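PDB 6FWY: B-type Cna protein from Enterococcus faecium, which is of unknown function but carries a thioester domain and, as an LPXTG-anchored surface protein, probably binds host targets covalently. Local coordinates for residues 241-247 / 260-266; 76-80 / 153-157. All coordinates share one frame; numbering follows the deposited sequence.

Contact 1: 241-247 / 260-266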
loop_
_atom_site.group_PDB
_atom_site.type_symbol
_atom_site.label_atom_id
_atom_site.label_comp_id
_atom_site.label_asym_id
_atom_site.label_seq_id
_atom_site.Cartn_x
_atom_site.Cartn_y
_atom_site.Cartn_z
ATOM N N VAL A 241 -10.560 1.369 -6.004
ATOM C CA VAL A 241 -9.562 0.332 -6.154
ATOM C C VAL A 241 -9.273 -0.381 -4.850
ATOM O O VAL A 241 -9.619 0.078 -3.772
ATOM C CB VAL A 241 -8.238 0.876 -6.734
ATOM C CG1 VAL A 241 -8.492 1.565 -8.065
ATOM C CG2 VAL A 241 -7.523 1.814 -5.757
ATOM N N SER A 242 -8.646 -1.529 -5.000
ATOM C CA SER A 242 -8.116 -2.295 -3.907
ATOM C C SER A 242 -6.657 -1.862 -3.766
ATOM O O SER A 242 -5.964 -1.719 -4.775
ATOM C CB SER A 242 -8.207 -3.766 -4.261
ATOM O OG SER A 242 -7.890 -4.547 -3.156
ATOM N N THR A 243 -6.203 -1.623 -2.536
ATOM C CA THR A 243 -4.825 -1.237 -2.283
ATOM C C THR A 243 -4.346 -1.873 -0.970
ATOM O O THR A 243 -5.106 -1.977 -0.010
ATOM C CB THR A 243 -4.671 0.316 -2.271
ATOM O OG1 THR A 243 -3.281 0.690 -2.338
ATOM C CG2 THR A 243 -5.332 0.984 -1.011
ATOM N N THR A 244 -3.094 -2.328 -0.959
ATOM C CA THR A 244 -2.473 -2.934 0.235
ATOM C C THR A 244 -1.375 -1.992 0.755
ATOM O O THR A 244 -0.310 -1.857 0.138
ATOM C CB THR A 244 -1.983 -4.369 -0.071
ATOM O OG1 THR A 244 -3.107 -5.168 -0.492
ATOM C CG2 THR A 244 -1.382 -5.049 1.143
ATOM N N ASN A 245 -1.670 -1.319 1.875
ATOM C CA ASN A 245 -0.807 -0.272 2.481
ATOM C C ASN A 245 -0.469 -0.620 3.943
ATOM O O ASN A 245 -1.193 -1.390 4.577
ATOM C CB ASN A 245 -1.535 1.091 2.477
ATOM C CG ASN A 245 -1.979 1.541 1.078
ATOM O OD1 ASN A 245 -1.803 0.831 0.089
ATOM N ND2 ASN A 245 -2.552 2.712 1.006
ATOM N N PRO A 246 0.625 -0.061 4.481
ATOM C CA PRO A 246 0.972 -0.337 5.869
ATOM C C PRO A 246 0.212 0.539 6.833
ATOM O O PRO A 246 0.111 1.742 6.612
ATOM C CB PRO A 246 2.477 -0.020 5.928
ATOM C CG PRO A 246 2.645 1.055 4.926
ATOM C CD PRO A 246 1.681 0.720 3.810
ATOM N N PHE A 247 -0.297 -0.054 7.907
ATOM C CA PHE A 247 -1.009 0.680 8.960
ATOM C C PHE A 247 -0.484 0.300 10.341
ATOM O O PHE A 247 -0.041 -0.826 10.560
ATOM C CB PHE A 247 -2.515 0.434 8.863
ATOM C CG PHE A 247 -3.115 0.903 7.568
ATOM C CD1 PHE A 247 -3.388 2.245 7.353
ATOM C CD2 PHE A 247 -3.380 -0.002 6.559
ATOM C CE1 PHE A 247 -3.923 2.676 6.150
ATOM C CE2 PHE A 247 -3.951 0.408 5.345
ATOM C CZ PHE A 247 -4.222 1.755 5.140
ATOM N N VAL A 260 1.511 -3.358 10.007
ATOM C CA VAL A 260 1.106 -4.517 9.189
ATOM C C VAL A 260 0.485 -4.027 7.881
ATOM O O VAL A 260 -0.139 -2.979 7.846
ATOM C CB VAL A 260 0.136 -5.471 9.954
ATOM C CG1 VAL A 260 -1.135 -4.778 10.368
ATOM C CG2 VAL A 260 -0.188 -6.722 9.149
ATOM N N MET A 261 0.705 -4.782 6.808
ATOM C CA MET A 261 0.128 -4.499 5.509
ATOM C C MET A 261 -1.322 -4.962 5.524
ATOM O O MET A 261 -1.599 -6.100 5.856
ATOM C CB MET A 261 0.899 -5.223 4.407
ATOM C CG MET A 261 2.333 -4.714 4.245
ATOM S SD MET A 261 2.494 -3.030 3.618
ATOM C CE MET A 261 2.360 -3.341 1.865
ATOM N N ILE A 262 -2.229 -4.049 5.197
ATOM C CA ILE A 262 -3.654 -4.365 5.096
ATOM C C ILE A 262 -4.217 -3.972 3.736
ATOM O O ILE A 262 -3.993 -2.860 3.254
ATOM C CB ILE A 262 -4.457 -3.697 6.228
ATOM C CG1 ILE A 262 -3.957 -4.242 7.574
ATOM C CG2 ILE A 262 -5.958 -3.945 6.059
ATOM C CD1 ILE A 262 -4.556 -3.575 8.772
ATOM N N THR A 263 -4.957 -4.905 3.144
ATOM C CA THR A 263 -5.700 -4.671 1.910
ATOM C C THR A 263 -6.957 -3.881 2.288
ATOM O O THR A 263 -7.723 -4.303 3.134
ATOM C CB THR A 263 -6.032 -6.015 1.214
ATOM O OG1 THR A 263 -4.800 -6.692 0.936
ATOM C CG2 THR A 263 -6.802 -5.829 -0.102
ATOM N N THR A 264 -7.116 -2.708 1.684
ATOM C CA THR A 264 -8.290 -1.851 1.893
ATOM C C THR A 264 -8.696 -1.226 0.547
ATOM O O THR A 264 -8.164 -1.610 -0.495
ATOM C CB THR A 264 -8.018 -0.789 2.988
ATOM O OG1 THR A 264 -9.212 -0.022 3.248
ATOM C CG2 THR A 264 -6.823 0.155 2.582
ATOM N N SER A 265 -9.656 -0.306 0.560
ATOM C CA SER A 265 -10.084 0.402 -0.665
ATOM C C SER A 265 -9.547 1.827 -0.682
ATOM O O SER A 265 -9.215 2.391 0.377
ATOM C CB SER A 265 -11.610 0.443 -0.792
ATOM O OG SER A 265 -12.181 0.890 0.417
ATOM N N GLU A 266 -9.451 2.382 -1.889
ATOM C CA GLU A 266 -9.105 3.781 -2.107
ATOM C C GLU A 266 -9.936 4.351 -3.262
ATOM O O GLU A 266 -10.110 3.695 -4.280
ATOM C CB GLU A 266 -7.604 3.929 -2.417
ATOM C CG GLU A 266 -7.143 5.350 -2.732
ATOM C CD GLU A 266 -5.661 5.425 -3.077
ATOM O OE1 GLU A 266 -4.985 4.372 -3.106
ATOM O OE2 GLU A 266 -5.134 6.556 -3.284
HETATM O O HOH W 1 -2.681 3.695 -1.793
#
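Strands 231-250 and 258-277 form a long antiparallel beta hairpin, and this contact is the part of it nearer the turn, where Thr243 pairs with Thr264 and Thr244 with Thr263. Four hydrogen-bonded pairs, from Val241 with Glu266 to Phe247 with Val260, each exchange two backbone bonds; the straightest, Thr264 N to Thr243 O, is 2.7 Å long with 175° at the hydrogen. On the face bearing Thr244, the hydroxyls of Thr244 and Thr263 are hydrogen-bonded, OG1 to OG1 at 2.7 Å, either being a possible donor, and the beta-branched residues suit an extended chain. Beside them Met261 folds back, bent at chi2 and chi3, laying SD along the Pro246 ring, 3.8 Å from Pro246 CB. On the other face Phe247 crosses Ile262 at about a right angle, presenting its ring edge: CD2 is 3.9 Å from Ile262 CB. Farther along, a water donates to both Thr243 OG1 (3.1 Å) and Glu266 OE1 (2.7 Å), bridging two buried polar side chains; Lys183 also bonds Thr243 OG1, and Thr157 probably bonds Glu266 OE1. Val6 of strand 5-6 covers Phe247 and Thr264, while Tyr79 of helix 76-84 packs against Pro246 and Met261 on the opposite face.

Contact 2: 76-80 / 153-157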
loop_
_atom_site.group_PDB
_atom_site.type_symbol
_atom_site.label_atom_id
_atom_site.label_comp_id
_atom_site.label_asym_id
_atom_site.label_seq_id
_atom_site.Cartn_x
_atom_site.Cartn_y
_atom_site.Cartn_z
ATOM N N ASP A 76 5.937 5.864 3.759
ATOM C CA ASP A 76 6.558 5.213 2.614
ATOM C C ASP A 76 7.763 4.349 3.015
ATOM O O ASP A 76 8.033 3.318 2.393
ATOM C CB ASP A 76 6.953 6.253 1.559
ATOM C CG ASP A 76 5.744 6.926 0.895
ATOM O OD1 ASP A 76 4.582 6.437 1.084
ATOM O OD2 ASP A 76 5.951 7.954 0.202
ATOM N N GLU A 77 8.477 4.756 4.055
ATOM C CA GLU A 77 9.614 3.974 4.562
ATOM C C GLU A 77 9.133 2.604 5.049
ATOM O O GLU A 77 9.723 1.589 4.706
ATOM C CB GLU A 77 10.365 4.721 5.683
ATOM C CG GLU A 77 10.946 6.072 5.259
ATOM C CD GLU A 77 11.780 6.737 6.357
ATOM O OE1 GLU A 77 11.421 6.613 7.552
ATOM O OE2 GLU A 77 12.818 7.382 6.034
ATOM N N PHE A 78 8.060 2.585 5.834
ATOM C CA PHE A 78 7.468 1.330 6.301
ATOM C C PHE A 78 6.884 0.502 5.143
ATOM O O PHE A 78 7.022 -0.712 5.139
ATOM C CB PHE A 78 6.426 1.570 7.409
ATOM C CG PHE A 78 7.027 1.752 8.785
ATOM C CD1 PHE A 78 7.462 0.649 9.514
ATOM C CD2 PHE A 78 7.202 3.019 9.329
ATOM C CE1 PHE A 78 8.067 0.810 10.767
ATOM C CE2 PHE A 78 7.809 3.178 10.591
ATOM C CZ PHE A 78 8.217 2.078 11.319
ATOM N N TYR A 79 6.258 1.144 4.163
ATOM C CA TYR A 79 5.803 0.441 2.955
ATOM C C TYR A 79 6.951 -0.316 2.333
ATOM O O TYR A 79 6.844 -1.505 2.099
ATOM C CB TYR A 79 5.205 1.417 1.927
ATOM C CG TYR A 79 4.894 0.771 0.594
ATOM C CD1 TYR A 79 3.773 -0.053 0.428
ATOM C CD2 TYR A 79 5.722 0.977 -0.509
ATOM C CE1 TYR A 79 3.498 -0.654 -0.799
ATOM C CE2 TYR A 79 5.472 0.391 -1.733
ATOM C CZ TYR A 79 4.359 -0.425 -1.876
ATOM O OH TYR A 79 4.101 -0.996 -3.080
ATOM N N ARG A 80 8.059 0.384 2.096
ATOM C CA ARG A 80 9.226 -0.222 1.477
ATOM C C ARG A 80 9.880 -1.300 2.332
ATOM O O ARG A 80 10.393 -2.268 1.786
ATOM C CB ARG A 80 10.237 0.857 1.088
ATOM C CG ARG A 80 9.807 1.644 -0.139
ATOM C CD ARG A 80 10.933 2.488 -0.698
ATOM N NE ARG A 80 11.310 3.568 0.214
ATOM C CZ ARG A 80 10.733 4.768 0.296
ATOM N NH1 ARG A 80 9.706 5.120 -0.493
ATOM N NH2 ARG A 80 11.215 5.641 1.191
ATOM N N ASP A 153 9.849 3.651 -4.339
ATOM C CA ASP A 153 8.496 3.074 -4.481
ATOM C C ASP A 153 7.609 3.442 -3.304
ATOM O O ASP A 153 8.066 3.512 -2.155
ATOM C CB ASP A 153 8.529 1.549 -4.615
ATOM C CG ASP A 153 9.455 1.073 -5.717
ATOM O OD1 ASP A 153 9.172 1.337 -6.898
ATOM O OD2 ASP A 153 10.487 0.424 -5.387
ATOM N N THR A 154 6.335 3.661 -3.612
ATOM C CA THR A 154 5.314 4.081 -2.649
ATOM C C THR A 154 4.056 3.268 -2.932
ATOM O O THR A 154 3.973 2.611 -3.974
ATOM C CB THR A 154 4.971 5.582 -2.799
ATOM O OG1 THR A 154 4.117 5.778 -3.935
ATOM C CG2 THR A 154 6.256 6.460 -2.961
ATOM N N PRO A 155 3.049 3.323 -2.022
ATOM C CA PRO A 155 1.753 2.680 -2.311
ATOM C C PRO A 155 0.790 3.521 -3.189
ATOM O O PRO A 155 -0.410 3.227 -3.238
ATOM C CB PRO A 155 1.172 2.460 -0.909
ATOM C CG PRO A 155 1.722 3.595 -0.114
ATOM C CD PRO A 155 3.103 3.847 -0.638
ATOM N N ASN A 156 1.302 4.542 -3.864
ATOM C CA ASN A 156 0.518 5.431 -4.699
ATOM C C ASN A 156 -0.352 4.680 -5.738
ATOM O O ASN A 156 0.098 3.739 -6.375
ATOM C CB ASN A 156 1.439 6.443 -5.409
ATOM C CG ASN A 156 0.686 7.379 -6.349
ATOM O OD1 ASN A 156 -0.039 8.246 -5.898
ATOM N ND2 ASN A 156 0.855 7.197 -7.664
ATOM N N THR A 157 -1.608 5.107 -5.832
ATOM C CA THR A 157 -2.538 4.653 -6.854
ATOM C C THR A 157 -2.423 5.616 -8.030
ATOM O O THR A 157 -2.632 6.811 -7.871
ATOM C CB THR A 157 -3.987 4.615 -6.307
ATOM O OG1 THR A 157 -4.080 3.589 -5.315
ATOM C CG2 THR A 157 -5.010 4.308 -7.416
#
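The aromatic part of this contact is Tyr79 of helix 76-84 against the backbone and ring of Pro155, in the loop between helix 131-150 and strand 159-169. With CG anti to the backbone N (chi1 172°), the tyrosine reaches out from the helix and offers one face to the loop. Pro155 CD stands over that face, 4.0 Å from the ring centroid and 20° off the normal, a CH-pi contact; Pro155 N lies above the ring centre, and the carbonyl carbon of Thr154 comes within 3.4 Å of Tyr79 CE2. Proline suits the place: its carbon-rich ring can lie against the face, and its nitrogen carries no N-H that would need a partner there.

The polar part is a single hydrogen bond across the contact, Arg80 NH1 to Asp153 O, 2.8 Å long. The oxygen lies close to the guanidinium plane, yet the donor stands 36° out of the carbonyl plane. Bending at chi3 turns the arginine head over its own helix, so that Asp76 O lies above the guanidinium centre. Its NH2 bonds Ala148 O, gripping the end of helix 131-150 as well.

Van der Waals contact completes the set: the Asp76 carboxylate rests on the loop, OD1 3.4 Å from Pro155 CD and OD2 3.5 Å from Thr154 CG2. Thr154 itself forms an ST turn, OG1 accepting from Asn156 N at 3.1 Å, which helps shape the loop.

Although Arg80 and Asp153 carry opposite charges, their charged atoms do not touch: the arginine donates to main-chain carbonyls, while Asp153 OD2 bonds the Tyr147 hydroxyl; the loop is therefore held through its backbone and a proline face rather than by a salt bridge.

Contact 1 is the partly buried hairpin pairing, close in sequence and built on repeated backbone bonds; contact 2 lies at the surface and brings together a helix and a loop 73 residues apart, with one hydrogen bond and a tyrosine-proline face. They share no secondary-structure element but touch directly, and the centres of contact 1 and contact 2 are about 11 Å apart. Tyr79 serves both: its ring meets Pro155 in contact 2, while Met261 CE of contact 1 lies 3.9 Å from Tyr79 CD1. At the other end of the loop, Thr157 reaches Glu266 of contact 1. Helix and loop thus both rest on the hairpin, one through apolar packing and the other partly through polar groups.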